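Local coordinates for probable thiosulfate sulfurtransferase (PDB 2EG4), which probably transfers sulfur from thiosulfate to cyanide, as the rhodanese family does, and carries a bound zinc ion, at residues 79-84 with 213-218; 134-139 with 188-193; 152-157 with 220-225. All coordinates share one frame; numbering follows the deposited sequence.

Interaction 1. Residues 79-84 with 213-218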
ATOM      1  N   ALA A  79      -3.592   2.115   3.342  1.00 13.12           N
ATOM      2  CA  ALA A  79      -2.925   3.350   3.749  1.00 14.74           C
ATOM      3  C   ALA A  79      -2.175   3.964   2.575  1.00 16.53           C
ATOM      4  O   ALA A  79      -2.094   5.190   2.448  1.00 15.35           O
ATOM      5  CB  ALA A  79      -1.954   3.083   4.912  1.00 16.09           C
ATOM      6  N   PHE A  80      -1.627   3.101   1.734  1.00 15.36           N
ATOM      7  CA  PHE A  80      -0.896   3.563   0.567  1.00 16.70           C
ATOM      8  C   PHE A  80      -1.819   4.361  -0.353  1.00 13.90           C
ATOM      9  O   PHE A  80      -1.450   5.435  -0.823  1.00 16.69           O
ATOM     10  CB  PHE A  80      -0.287   2.403  -0.205  1.00 16.57           C
ATOM     11  CG  PHE A  80       0.537   2.858  -1.381  1.00 16.63           C
ATOM     12  CD1 PHE A  80       1.763   3.499  -1.179  1.00 18.99           C
ATOM     13  CD2 PHE A  80       0.041   2.742  -2.676  1.00 18.55           C
ATOM     14  CE1 PHE A  80       2.477   4.023  -2.253  1.00 18.03           C
ATOM     15  CE2 PHE A  80       0.755   3.267  -3.763  1.00 18.52           C
ATOM     16  CZ  PHE A  80       1.967   3.906  -3.547  1.00 19.24           C
ATOM     17  N   PHE A  81      -3.013   3.854  -0.604  1.00 15.72           N
ATOM     18  CA  PHE A  81      -3.944   4.602  -1.453  1.00 17.23           C
ATOM     19  C   PHE A  81      -4.326   5.943  -0.819  1.00 17.49           C
ATOM     20  O   PHE A  81      -4.378   6.967  -1.500  1.00 15.23           O
ATOM     21  CB  PHE A  81      -5.232   3.799  -1.686  1.00 18.15           C
ATOM     22  CG  PHE A  81      -5.137   2.800  -2.796  1.00 17.28           C
ATOM     23  CD1 PHE A  81      -5.078   3.225  -4.123  1.00 21.24           C
ATOM     24  CD2 PHE A  81      -5.150   1.447  -2.531  1.00 16.95           C
ATOM     25  CE1 PHE A  81      -5.040   2.294  -5.169  1.00 20.52           C
ATOM     26  CE2 PHE A  81      -5.119   0.493  -3.565  1.00 18.11           C
ATOM     27  CZ  PHE A  81      -5.064   0.926  -4.896  1.00 17.94           C
ATOM     28  N   LEU A  82      -4.637   5.948   0.486  1.00 13.08           N
ATOM     29  CA  LEU A  82      -5.040   7.209   1.100  1.00 16.82           C
ATOM     30  C   LEU A  82      -3.906   8.237   1.073  1.00 18.45           C
ATOM     31  O   LEU A  82      -4.149   9.416   0.795  1.00 19.26           O
ATOM     32  CB  LEU A  82      -5.552   6.956   2.533  1.00 17.43           C
ATOM     33  CG  LEU A  82      -7.075   6.732   2.652  1.00 24.41           C
ATOM     34  CD1 LEU A  82      -7.554   5.756   1.609  1.00 21.65           C
ATOM     35  CD2 LEU A  82      -7.450   6.242   4.064  1.00 18.51           C
ATOM     36  N   GLY A  83      -2.677   7.792   1.336  1.00 18.31           N
ATOM     37  CA  GLY A  83      -1.538   8.700   1.312  1.00 21.50           C
ATOM     38  C   GLY A  83      -1.249   9.159  -0.118  1.00 22.17           C
ATOM     39  O   GLY A  83      -0.845  10.296  -0.369  1.00 21.92           O
ATOM     40  N   LEU A  84      -1.446   8.252  -1.059  1.00 20.69           N
ATOM     41  CA  LEU A  84      -1.233   8.555  -2.482  1.00 20.22           C
ATOM     42  C   LEU A  84      -2.214   9.630  -2.963  1.00 23.56           C
ATOM     43  O   LEU A  84      -1.929  10.375  -3.910  1.00 22.86           O
ATOM     44  CB  LEU A  84      -1.399   7.270  -3.296  1.00 19.06           C
ATOM     45  CG  LEU A  84      -1.286   7.397  -4.829  1.00 20.55           C
ATOM     46  CD1 LEU A  84       0.109   7.866  -5.238  1.00 18.87           C
ATOM     47  CD2 LEU A  84      -1.587   6.047  -5.451  1.00 18.43           C
ATOM     48  N   ASN A 213       6.432   2.776  -4.503  1.00 17.94           N
ATOM     49  CA  ASN A 213       5.672   1.548  -4.726  1.00 17.59           C
ATOM     50  C   ASN A 213       5.139   1.385  -6.142  1.00 18.14           C
ATOM     51  O   ASN A 213       4.408   2.241  -6.621  1.00 16.00           O
ATOM     52  CB  ASN A 213       4.492   1.551  -3.721  1.00 18.65           C
ATOM     53  CG  ASN A 213       3.770   0.197  -3.592  1.00 18.64           C
ATOM     54  OD1 ASN A 213       2.618   0.131  -3.102  1.00 19.20           O
ATOM     55  ND2 ASN A 213       4.425  -0.860  -3.970  1.00 16.02           N
ATOM     56  N   TYR A 214       5.501   0.280  -6.789  1.00 17.72           N
ATOM     57  CA  TYR A 214       5.028  -0.022  -8.140  1.00 18.77           C
ATOM     58  C   TYR A 214       3.677  -0.678  -7.927  1.00 17.68           C
ATOM     59  O   TYR A 214       3.557  -1.900  -7.869  1.00 20.10           O
ATOM     60  CB  TYR A 214       5.969  -0.995  -8.871  1.00 18.62           C
ATOM     61  CG  TYR A 214       5.444  -1.426 -10.234  1.00 17.86           C
ATOM     62  CD1 TYR A 214       4.522  -0.644 -10.929  1.00 15.12           C
ATOM     63  CD2 TYR A 214       5.844  -2.629 -10.805  1.00 16.76           C
ATOM     64  CE1 TYR A 214       3.998  -1.070 -12.159  1.00 16.50           C
ATOM     65  CE2 TYR A 214       5.345  -3.054 -12.020  1.00 19.94           C
ATOM     66  CZ  TYR A 214       4.410  -2.268 -12.692  1.00 19.88           C
ATOM     67  OH  TYR A 214       3.884  -2.712 -13.876  1.00 19.70           O
ATOM     68  N   LEU A 215       2.654   0.169  -7.833  1.00 17.16           N
ATOM     69  CA  LEU A 215       1.302  -0.298  -7.567  1.00 17.63           C
ATOM     70  C   LEU A 215       0.771  -1.298  -8.593  1.00 18.02           C
ATOM     71  O   LEU A 215       0.141  -2.282  -8.214  1.00 17.86           O
ATOM     72  CB  LEU A 215       0.383   0.915  -7.432  1.00 19.35           C
ATOM     73  CG  LEU A 215      -1.049   0.652  -6.993  1.00 17.89           C
ATOM     74  CD1 LEU A 215      -1.081  -0.128  -5.667  1.00 22.66           C
ATOM     75  CD2 LEU A 215      -1.748   1.984  -6.871  1.00 22.21           C
ATOM     76  N   GLY A 216       1.031  -1.072  -9.884  1.00 19.17           N
ATOM     77  CA  GLY A 216       0.566  -2.022 -10.893  1.00 16.12           C
ATOM     78  C   GLY A 216       1.160  -3.392 -10.659  1.00 18.88           C
ATOM     79  O   GLY A 216       0.510  -4.459 -10.833  1.00 19.73           O
ATOM     80  N   SER A 217       2.422  -3.371 -10.250  1.00 18.19           N
ATOM     81  CA  SER A 217       3.178  -4.575  -9.936  1.00 17.27           C
ATOM     82  C   SER A 217       3.177  -5.630 -11.036  1.00 17.43           C
ATOM     83  O   SER A 217       2.925  -5.323 -12.203  1.00 21.28           O
ATOM     84  CB  SER A 217       2.690  -5.198  -8.625  1.00 17.61           C
ATOM     85  OG  SER A 217       3.339  -4.603  -7.511  1.00 18.41           O
ATOM     86  N   MET A 218       3.486  -6.870 -10.662  1.00 18.36           N
ATOM     87  CA  MET A 218       3.576  -7.975 -11.628  1.00 16.65           C
ATOM     88  C   MET A 218       2.298  -8.255 -12.438  1.00 23.07           C
ATOM     89  O   MET A 218       2.368  -8.648 -13.608  1.00 20.86           O
ATOM     90  CB  MET A 218       4.041  -9.250 -10.904  1.00 23.00           C
ATOM     91  CG  MET A 218       4.969 -10.141 -11.719  1.00 28.65           C
ATOM     92  SD  MET A 218       6.535  -9.323 -12.244  1.00 24.72           S
ATOM     93  CE  MET A 218       6.790 -10.222 -13.750  1.00 22.03           C
TER
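The ring of F80 turns its broad side to N213 and its rim to L215, so one phenylalanine serves two partners at once. CB of N213 sits 3.5 Å from CZ of F80, and the amide beyond it continues over the same face, its plane standing nearly upright on the ring at 80°. Near the plane of that ring, CD2 of L215 meets the edge at CE2 of F80, 4.2 Å away. F80 reaches both because its CG lies anti to the backbone N (chi1 -177°), which throws the ring outward from the helix. The same methyl of L215 is also the meeting point for F81 and L84: CE1 of F81 comes to 3.7 Å of L215 CD2, the two side chains crossing at about a right angle, and CD2 of L84 approaches it methyl to methyl at 4.3 Å. Leucine suits this place because one methyl of its branched end can touch both rings and L84 at the same time. The protein consists of two rhodanese-like domains in tandem, and this buried contact joins them: helix 73-84 of the first presses on the turn that follows strand 210-213 of the second. F201, edge-to-face with F80, and L47 and L51, against F81, widen the apolar seam. On the turn itself Y214 is the centre of an inverse gamma turn, and OG of S217 donates to O of Y214 at 2.7 Å, meeting the carbonyl almost end-on. N of S217 also sits 3.2 Å above the middle of the Y214 ring. Glycine fits at G216 because a beta carbon there would crowd CE1 of Y214, and S217 OG is bonded to C191 N as well.

Interaction 2. Residues 134-139 with 188-193. With ZN (zinc ion), chain C; SO4 (sulfate ion), chain D.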
ATOM      1  N   LEU A 134      15.139  -2.192  -7.973  1.00 21.83           N
ATOM      2  CA  LEU A 134      13.792  -2.669  -7.754  1.00 23.11           C
ATOM      3  C   LEU A 134      13.855  -3.897  -6.896  1.00 22.55           C
ATOM      4  O   LEU A 134      14.500  -4.878  -7.268  1.00 22.72           O
ATOM      5  CB  LEU A 134      13.146  -3.093  -9.065  1.00 28.40           C
ATOM      6  CG  LEU A 134      12.195  -2.187  -9.816  1.00 31.17           C
ATOM      7  CD1 LEU A 134      11.602  -2.984 -10.961  1.00 29.77           C
ATOM      8  CD2 LEU A 134      11.096  -1.693  -8.869  1.00 30.92           C
ATOM      9  N   LEU A 135      13.171  -3.848  -5.762  1.00 20.55           N
ATOM     10  CA  LEU A 135      13.099  -5.001  -4.882  1.00 21.93           C
ATOM     11  C   LEU A 135      11.756  -5.694  -5.057  1.00 23.89           C
ATOM     12  O   LEU A 135      10.693  -5.063  -4.930  1.00 20.63           O
ATOM     13  CB  LEU A 135      13.246  -4.581  -3.416  1.00 21.63           C
ATOM     14  CG  LEU A 135      14.555  -3.854  -3.123  1.00 23.51           C
ATOM     15  CD1 LEU A 135      14.616  -3.525  -1.644  1.00 25.04           C
ATOM     16  CD2 LEU A 135      15.722  -4.755  -3.542  1.00 25.12           C
ATOM     17  N   ASP A 136      11.821  -6.984  -5.373  1.00 21.94           N
ATOM     18  CA  ASP A 136      10.648  -7.838  -5.530  1.00 23.13           C
ATOM     19  C   ASP A 136      10.448  -8.413  -4.120  1.00 23.23           C
ATOM     20  O   ASP A 136      11.282  -9.203  -3.640  1.00 22.31           O
ATOM     21  CB  ASP A 136      10.983  -8.948  -6.508  1.00 20.25           C
ATOM     22  CG  ASP A 136       9.818  -9.852  -6.806  1.00 21.21           C
ATOM     23  OD1 ASP A 136       8.924 -10.018  -5.942  1.00 22.11           O
ATOM     24  OD2 ASP A 136       9.799 -10.401  -7.928  1.00 22.82           O
ATOM     25  N   VAL A 137       9.362  -8.029  -3.455  1.00 23.25           N
ATOM     26  CA  VAL A 137       9.146  -8.485  -2.090  1.00 21.26           C
ATOM     27  C   VAL A 137       8.338  -9.755  -1.949  1.00 19.29           C
ATOM     28  O   VAL A 137       7.911 -10.116  -0.849  1.00 22.28           O
ATOM     29  CB  VAL A 137       8.556  -7.348  -1.200  1.00 24.65           C
ATOM     30  CG1 VAL A 137       9.467  -6.113  -1.271  1.00 21.50           C
ATOM     31  CG2 VAL A 137       7.139  -6.985  -1.645  1.00 21.97           C
ATOM     32  N   ARG A 138       8.164 -10.466  -3.051  1.00 19.62           N
ATOM     33  CA  ARG A 138       7.434 -11.728  -3.015  1.00 19.68           C
ATOM     34  C   ARG A 138       8.342 -12.840  -2.498  1.00 22.68           C
ATOM     35  O   ARG A 138       9.504 -12.604  -2.143  1.00 22.52           O
ATOM     36  CB  ARG A 138       6.948 -12.073  -4.417  1.00 22.65           C
ATOM     37  CG  ARG A 138       5.979 -11.025  -4.981  1.00 21.50           C
ATOM     38  CD  ARG A 138       5.531 -11.390  -6.373  1.00 24.93           C
ATOM     39  NE  ARG A 138       6.698 -11.427  -7.251  1.00 20.35           N
ATOM     40  CZ  ARG A 138       6.755 -12.045  -8.425  1.00 20.53           C
ATOM     41  NH1 ARG A 138       5.704 -12.695  -8.909  1.00 19.82           N
ATOM     42  NH2 ARG A 138       7.894 -12.040  -9.094  1.00 20.96           N
ATOM     43  N   SER A 139       7.819 -14.055  -2.444  1.00 24.13           N
ATOM     44  CA  SER A 139       8.617 -15.175  -1.959  1.00 24.72           C
ATOM     45  C   SER A 139       9.630 -15.571  -3.021  1.00 26.12           C
ATOM     46  O   SER A 139       9.477 -15.219  -4.190  1.00 23.09           O
ATOM     47  CB  SER A 139       7.716 -16.378  -1.670  1.00 24.66           C
ATOM     48  OG  SER A 139       7.099 -16.840  -2.861  1.00 28.07           O
ATOM     49  N   GLY A 188      12.792   0.980  -5.279  1.00 19.67           N
ATOM     50  CA  GLY A 188      11.456   0.711  -5.774  1.00 21.80           C
ATOM     51  C   GLY A 188      11.079  -0.646  -5.214  1.00 21.43           C
ATOM     52  O   GLY A 188      11.945  -1.490  -4.968  1.00 21.84           O
ATOM     53  N   VAL A 189       9.794  -0.846  -4.949  1.00 20.38           N
ATOM     54  CA  VAL A 189       9.347  -2.124  -4.437  1.00 17.26           C
ATOM     55  C   VAL A 189       8.115  -2.566  -5.198  1.00 18.50           C
ATOM     56  O   VAL A 189       7.304  -1.734  -5.598  1.00 16.68           O
ATOM     57  CB  VAL A 189       8.991  -2.060  -2.925  1.00 18.57           C
ATOM     58  CG1 VAL A 189      10.271  -1.961  -2.086  1.00 21.75           C
ATOM     59  CG2 VAL A 189       8.111  -0.877  -2.635  1.00 16.91           C
ATOM     60  N   TYR A 190       7.983  -3.868  -5.422  1.00 18.25           N
ATOM     61  CA  TYR A 190       6.806  -4.368  -6.129  1.00 18.09           C
ATOM     62  C   TYR A 190       6.495  -5.804  -5.735  1.00 19.40           C
ATOM     63  O   TYR A 190       7.288  -6.472  -5.058  1.00 18.48           O
ATOM     64  CB  TYR A 190       7.025  -4.287  -7.653  1.00 15.85           C
ATOM     65  CG  TYR A 190       7.870  -5.410  -8.221  1.00 19.06           C
ATOM     66  CD1 TYR A 190       7.283  -6.598  -8.638  1.00 16.70           C
ATOM     67  CD2 TYR A 190       9.248  -5.266  -8.364  1.00 18.90           C
ATOM     68  CE1 TYR A 190       8.032  -7.625  -9.198  1.00 20.61           C
ATOM     69  CE2 TYR A 190      10.024  -6.298  -8.929  1.00 19.54           C
ATOM     70  CZ  TYR A 190       9.408  -7.468  -9.344  1.00 18.37           C
ATOM     71  OH  TYR A 190      10.117  -8.498  -9.919  1.00 20.57           O
ATOM     72  N   CYS A 191       5.312  -6.264  -6.125  1.00 20.09           N
ATOM     73  CA  CYS A 191       4.895  -7.643  -5.876  1.00 20.95           C
ATOM     74  C   CYS A 191       3.816  -8.008  -6.889  1.00 21.03           C
ATOM     75  O   CYS A 191       4.021  -7.755  -8.068  1.00 20.67           O
ATOM     76  CB  CYS A 191       4.421  -7.825  -4.436  1.00 21.40           C
ATOM     77  SG  CYS A 191       3.169  -6.666  -3.887  1.00 25.11           S
ATOM     78  N   HIS A 192       2.676  -8.581  -6.466  1.00 19.78           N
ATOM     79  CA  HIS A 192       1.633  -8.936  -7.429  1.00 21.61           C
ATOM     80  C   HIS A 192       0.726  -7.756  -7.750  1.00 21.32           C
ATOM     81  O   HIS A 192       0.522  -7.422  -8.912  1.00 19.74           O
ATOM     82  CB  HIS A 192       0.777 -10.096  -6.925  1.00 23.61           C
ATOM     83  CG  HIS A 192      -0.323 -10.473  -7.869  1.00 23.56           C
ATOM     84  ND1 HIS A 192      -1.652 -10.470  -7.498  1.00 23.59           N
ATOM     85  CD2 HIS A 192      -0.298 -10.812  -9.180  1.00 23.91           C
ATOM     86  CE1 HIS A 192      -2.397 -10.788  -8.540  1.00 25.10           C
ATOM     87  NE2 HIS A 192      -1.602 -10.999  -9.573  1.00 26.53           N
ATOM     88  N   SER A 193       0.174  -7.111  -6.723  1.00 17.96           N
ATOM     89  CA  SER A 193      -0.677  -5.975  -6.997  1.00 20.54           C
ATOM     90  C   SER A 193      -0.405  -4.842  -6.028  1.00 18.28           C
ATOM     91  O   SER A 193      -1.294  -4.054  -5.713  1.00 19.38           O
ATOM     92  CB  SER A 193      -2.167  -6.355  -6.983  1.00 19.61           C
ATOM     93  OG  SER A 193      -2.591  -6.831  -5.705  1.00 22.13           O
TER
HETATM   94 ZN    ZN C 301      -2.367 -11.505 -11.458  1.00 24.10          ZN
HETATM   95  S   SO4 D 501       0.544  -8.898  -3.307  0.69 23.25           S
HETATM   96  O1  SO4 D 501      -0.541  -9.934  -3.307  0.69 26.90           O
HETATM   97  O2  SO4 D 501       1.734  -9.443  -4.039  0.69 23.18           O
HETATM   98  O3  SO4 D 501       0.052  -7.654  -3.986  0.69 17.53           O
HETATM   99  O4  SO4 D 501       0.932  -8.577  -1.894  0.69 23.51           O
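OD1 of D136, the aspartate that packs against Y190 across the contact, is gripped twice by R138. The backbone N of R138 reaches it on the anti side at 3.0 Å, closing an Asx turn, while NE of R138 takes its syn lone pair. NH2 of R138 completes a side-on salt bridge with OD2 of D136 at 2.8 Å, the carboxylate lying in the guanidinium plane. Three bonds thus hold the acid flat and fix its rotation; a short carboxylate and a long arginine bent at chi3 suit this pairing. Y190 lies across D136: CA of D136 stands over the ring face, 4.1 Å from the centroid, a CH-pi contact. With CG placed between its own backbone N and carbonyl carbon (chi1 79°), the tyrosine folds its ring over the neighbouring strand, and its hydroxyl bonds to I158 N and S161 OG. CD2 of L134 touches the same ring at CD2 of Y190, 4.1 Å away, where a side chain at G188 would collide with that leucine methyl. Beneath runs the parallel pairing of strands 134-136 and 186-190, neighbours inside the four-stranded sheet of the second rhodanese-like domain. L135 N donates to G188 O almost straight (176°), Y190 N to L135 O, and V137 N to Y190 O. Past the strand ends, CG of R138 packs on CB of C191 at 3.6 Å. There the chain enters a loop, like the active-site loop of rhodaneses, that wraps a sulfate, probably from the crystallisation liquor: H192 N donates to its O2 at 2.7 Å and S193 N to its O3, with A195 N and R196 completing the cradle. The imidazole of H192 turns to the zinc, bound by NE2 at 2.1 Å together with C151, C152 and H219.

Interaction 3. Residues 152-157 with 220-225. With ZN (zinc ion), chain C; SO4 (sulfate ion), chain E.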
ATOM      1  N   CYS A 152      -2.826 -14.430 -13.456  1.00 31.49           N
ATOM      2  CA  CYS A 152      -1.695 -14.056 -14.320  1.00 31.33           C
ATOM      3  C   CYS A 152      -1.324 -15.161 -15.331  1.00 32.03           C
ATOM      4  O   CYS A 152      -1.618 -16.330 -15.109  1.00 32.75           O
ATOM      5  CB  CYS A 152      -0.465 -13.692 -13.471  1.00 32.96           C
ATOM      6  SG  CYS A 152      -0.467 -11.986 -12.743  1.00 25.83           S
ATOM      7  N   PRO A 153      -0.660 -14.800 -16.446  1.00 31.54           N
ATOM      8  CA  PRO A 153      -0.254 -15.754 -17.496  1.00 33.74           C
ATOM      9  C   PRO A 153       0.804 -16.794 -17.139  1.00 36.48           C
ATOM     10  O   PRO A 153       0.737 -17.933 -17.604  1.00 38.54           O
ATOM     11  CB  PRO A 153       0.248 -14.848 -18.622  1.00 33.79           C
ATOM     12  CG  PRO A 153      -0.485 -13.588 -18.414  1.00 35.38           C
ATOM     13  CD  PRO A 153      -0.486 -13.418 -16.918  1.00 32.34           C
ATOM     14  N   ARG A 154       1.784 -16.409 -16.329  1.00 32.72           N
ATOM     15  CA  ARG A 154       2.870 -17.327 -15.979  1.00 34.28           C
ATOM     16  C   ARG A 154       3.697 -16.796 -14.821  1.00 31.37           C
ATOM     17  O   ARG A 154       3.423 -15.713 -14.298  1.00 28.44           O
ATOM     18  CB  ARG A 154       3.778 -17.506 -17.191  1.00 34.43           C
ATOM     19  CG  ARG A 154       4.218 -16.181 -17.767  1.00 38.20           C
ATOM     20  CD  ARG A 154       5.007 -16.351 -19.059  1.00 43.84           C
ATOM     21  NE  ARG A 154       5.299 -15.062 -19.674  1.00 48.23           N
ATOM     22  CZ  ARG A 154       5.927 -14.069 -19.050  1.00 50.93           C
ATOM     23  NH1 ARG A 154       6.322 -14.228 -17.792  1.00 54.39           N
ATOM     24  NH2 ARG A 154       6.166 -12.923 -19.679  1.00 49.83           N
ATOM     25  N   GLY A 155       4.702 -17.569 -14.420  1.00 28.97           N
ATOM     26  CA  GLY A 155       5.572 -17.152 -13.339  1.00 26.95           C
ATOM     27  C   GLY A 155       6.696 -16.277 -13.866  1.00 25.77           C
ATOM     28  O   GLY A 155       7.164 -16.437 -14.999  1.00 26.42           O
ATOM     29  N   GLY A 156       7.144 -15.334 -13.052  1.00 24.58           N
ATOM     30  CA  GLY A 156       8.214 -14.478 -13.519  1.00 23.07           C
ATOM     31  C   GLY A 156       8.444 -13.288 -12.633  1.00 23.91           C
ATOM     32  O   GLY A 156       7.709 -13.071 -11.671  1.00 25.49           O
ATOM     33  N   ARG A 157       9.485 -12.531 -12.968  1.00 21.10           N
ATOM     34  CA  ARG A 157       9.883 -11.340 -12.240  1.00 21.20           C
ATOM     35  C   ARG A 157      10.333 -10.305 -13.250  1.00 19.56           C
ATOM     36  O   ARG A 157      10.575 -10.619 -14.421  1.00 21.82           O
ATOM     37  CB  ARG A 157      11.061 -11.660 -11.317  1.00 20.77           C
ATOM     38  CG  ARG A 157      12.265 -12.194 -12.085  1.00 20.39           C
ATOM     39  CD  ARG A 157      13.533 -12.249 -11.229  1.00 21.45           C
ATOM     40  NE  ARG A 157      14.677 -12.771 -11.987  1.00 24.73           N
ATOM     41  CZ  ARG A 157      14.889 -14.063 -12.230  1.00 27.61           C
ATOM     42  NH1 ARG A 157      14.038 -14.975 -11.775  1.00 30.73           N
ATOM     43  NH2 ARG A 157      15.957 -14.445 -12.916  1.00 29.42           N
ATOM     44  N   GLU A 220       0.095  -6.044 -13.582  1.00 20.90           N
ATOM     45  CA  GLU A 220       0.079  -5.112 -14.698  1.00 20.82           C
ATOM     46  C   GLU A 220       1.209  -5.406 -15.669  1.00 22.34           C
ATOM     47  O   GLU A 220       1.009  -5.416 -16.875  1.00 22.28           O
ATOM     48  CB  GLU A 220       0.221  -3.678 -14.220  1.00 20.38           C
ATOM     49  CG  GLU A 220       0.269  -2.716 -15.385  1.00 22.69           C
ATOM     50  CD  GLU A 220       0.594  -1.318 -14.966  1.00 24.40           C
ATOM     51  OE1 GLU A 220       1.524  -1.140 -14.142  1.00 23.52           O
ATOM     52  OE2 GLU A 220      -0.066  -0.384 -15.477  1.00 22.72           O
ATOM     53  N   TRP A 221       2.396  -5.668 -15.130  1.00 19.17           N
ATOM     54  CA  TRP A 221       3.571  -5.926 -15.958  1.00 21.42           C
ATOM     55  C   TRP A 221       3.303  -7.033 -16.969  1.00 22.81           C
ATOM     56  O   TRP A 221       3.652  -6.912 -18.143  1.00 21.79           O
ATOM     57  CB  TRP A 221       4.776  -6.275 -15.062  1.00 20.39           C
ATOM     58  CG  TRP A 221       6.109  -6.365 -15.801  1.00 20.74           C
ATOM     59  CD1 TRP A 221       6.650  -7.466 -16.409  1.00 19.76           C
ATOM     60  CD2 TRP A 221       7.055  -5.298 -15.991  1.00 22.41           C
ATOM     61  NE1 TRP A 221       7.881  -7.149 -16.968  1.00 21.15           N
ATOM     62  CE2 TRP A 221       8.149  -5.827 -16.727  1.00 20.65           C
ATOM     63  CE3 TRP A 221       7.085  -3.952 -15.613  1.00 18.53           C
ATOM     64  CZ2 TRP A 221       9.261  -5.046 -17.089  1.00 20.59           C
ATOM     65  CZ3 TRP A 221       8.188  -3.174 -15.966  1.00 19.72           C
ATOM     66  CH2 TRP A 221       9.264  -3.727 -16.697  1.00 21.62           C
ATOM     67  N   LEU A 222       2.663  -8.105 -16.521  1.00 22.01           N
ATOM     68  CA  LEU A 222       2.351  -9.213 -17.421  1.00 21.97           C
ATOM     69  C   LEU A 222       1.208  -8.873 -18.383  1.00 24.74           C
ATOM     70  O   LEU A 222       1.253  -9.243 -19.549  1.00 25.54           O
ATOM     71  CB  LEU A 222       1.999 -10.467 -16.619  1.00 18.50           C
ATOM     72  CG  LEU A 222       3.186 -11.113 -15.882  1.00 23.98           C
ATOM     73  CD1 LEU A 222       2.702 -12.266 -15.011  1.00 25.97           C
ATOM     74  CD2 LEU A 222       4.222 -11.610 -16.912  1.00 21.98           C
ATOM     75  N   GLN A 223       0.190  -8.162 -17.908  1.00 26.54           N
ATOM     76  CA  GLN A 223      -0.910  -7.802 -18.806  1.00 25.35           C
ATOM     77  C   GLN A 223      -0.387  -6.967 -19.975  1.00 25.82           C
ATOM     78  O   GLN A 223      -0.861  -7.083 -21.105  1.00 26.20           O
ATOM     79  CB  GLN A 223      -1.992  -7.032 -18.044  1.00 30.73           C
ATOM     80  CG  GLN A 223      -2.834  -7.924 -17.135  1.00 32.06           C
ATOM     81  CD  GLN A 223      -3.440  -9.111 -17.890  1.00 38.23           C
ATOM     82  OE1 GLN A 223      -4.040  -8.941 -18.958  1.00 40.91           O
ATOM     83  NE2 GLN A 223      -3.292 -10.313 -17.335  1.00 39.16           N
ATOM     84  N   GLU A 224       0.613  -6.135 -19.701  1.00 21.19           N
ATOM     85  CA  GLU A 224       1.206  -5.266 -20.712  1.00 22.98           C
ATOM     86  C   GLU A 224       2.133  -6.001 -21.683  1.00 21.55           C
ATOM     87  O   GLU A 224       2.502  -5.459 -22.716  1.00 23.07           O
ATOM     88  CB  GLU A 224       1.985  -4.138 -20.035  1.00 21.71           C
ATOM     89  CG  GLU A 224       1.104  -3.058 -19.398  1.00 27.87           C
ATOM     90  CD  GLU A 224       0.406  -2.227 -20.455  1.00 30.46           C
ATOM     91  OE1 GLU A 224       1.076  -1.809 -21.418  1.00 33.21           O
ATOM     92  OE2 GLU A 224      -0.807  -1.978 -20.325  1.00 35.48           O
ATOM     93  N   GLY A 225       2.522  -7.225 -21.340  1.00 25.35           N
ATOM     94  CA  GLY A 225       3.397  -7.991 -22.213  1.00 26.39           C
ATOM     95  C   GLY A 225       4.867  -7.599 -22.156  1.00 27.99           C
ATOM     96  O   GLY A 225       5.637  -7.863 -23.087  1.00 26.11           O
TER
HETATM   97 ZN    ZN C 301      -2.367 -11.505 -11.458  1.00 24.10          ZN
HETATM   98  S   SO4 E 504      17.659 -11.399 -14.058  1.00 35.79           S
HETATM   99  O1  SO4 E 504      17.470 -12.650 -14.861  1.00 37.77           O
HETATM  100  O2  SO4 E 504      18.629 -11.645 -12.941  1.00 40.62           O
HETATM  101  O3  SO4 E 504      18.192 -10.320 -14.953  1.00 44.10           O
HETATM  102  O4  SO4 E 504      16.345 -10.964 -13.479  1.00 38.39           O
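A leucine methyl sits over the face of a charged group here: CD2 of L222 lies 3.5 Å from NH1 of the R154 guanidinium. The two side chains cross obliquely, the arginine extended from CG to NE. A guanidinium suits this exposed position because its face is weakly hydrated and tolerates an apolar neighbour while NH1 and NH2 are engaged in hydrogen bonds. The other branch of L222 turns to the metal end of the loop, CD1 meeting CB of C152 at 3.8 Å, and CB of L222 touches the proline ring at CD of P153, 3.9 Å away. The leucine's two branches thus divide between C152 and the R154 guanidinium, CD1 also lying near O of R154, and the proline ring runs alongside, pointing the opposite way. The loop 152-157, which supplies one zinc ligand, lies between helix 140-143 and strand 162-163 of the second rhodanese-like domain and against helix 217-223. SG of C152 binds the zinc at 2.3 Å; C151, H192 and H219 fill the remaining places, H219 from the same helix as L222. That helix ends in a Schellman motif: G225 has a positive phi (78°), which suits glycine, and its N bonds back to L222 O at 3.0 Å. G156 also needs to be glycine, since a beta carbon would jam against the carbonyl of G155. R157, whose beta carbon is directed away from the helix, holds a sulfate, probably from the crystallisation liquor, side-on: NE to O4 at 2.9 Å and NH2 to O1. Its NH1 donates to O of F143, whose ring makes a cation-pi contact. A leucine in its place, lacking the guanidinium, would probably leave the sulfate more weakly held and the F143 carbonyl without its partner.

In the fold
From the N terminus, the chain builds the first rhodanese-like domain and reaches helix 73-84, where interaction 1 opens a loop that closes, with 128 residues between, at the end of strand 210-213 and the turn after it, tying the two domains together. Inside that loop, interaction 2 runs from strand 134-136 to strand 186-190, wholly nested. Interaction 3 starts at loop 152-157, within the span of interaction 2, but ends on helix 217-223, beyond the close of both; it therefore crosses them. Interactions 1 and 3 share that helix, and M218 N bonds to O of C191 in interaction 2. Interactions 2 and 3 meet at the zinc, through H192 and C152, and where R138 bonds to G156.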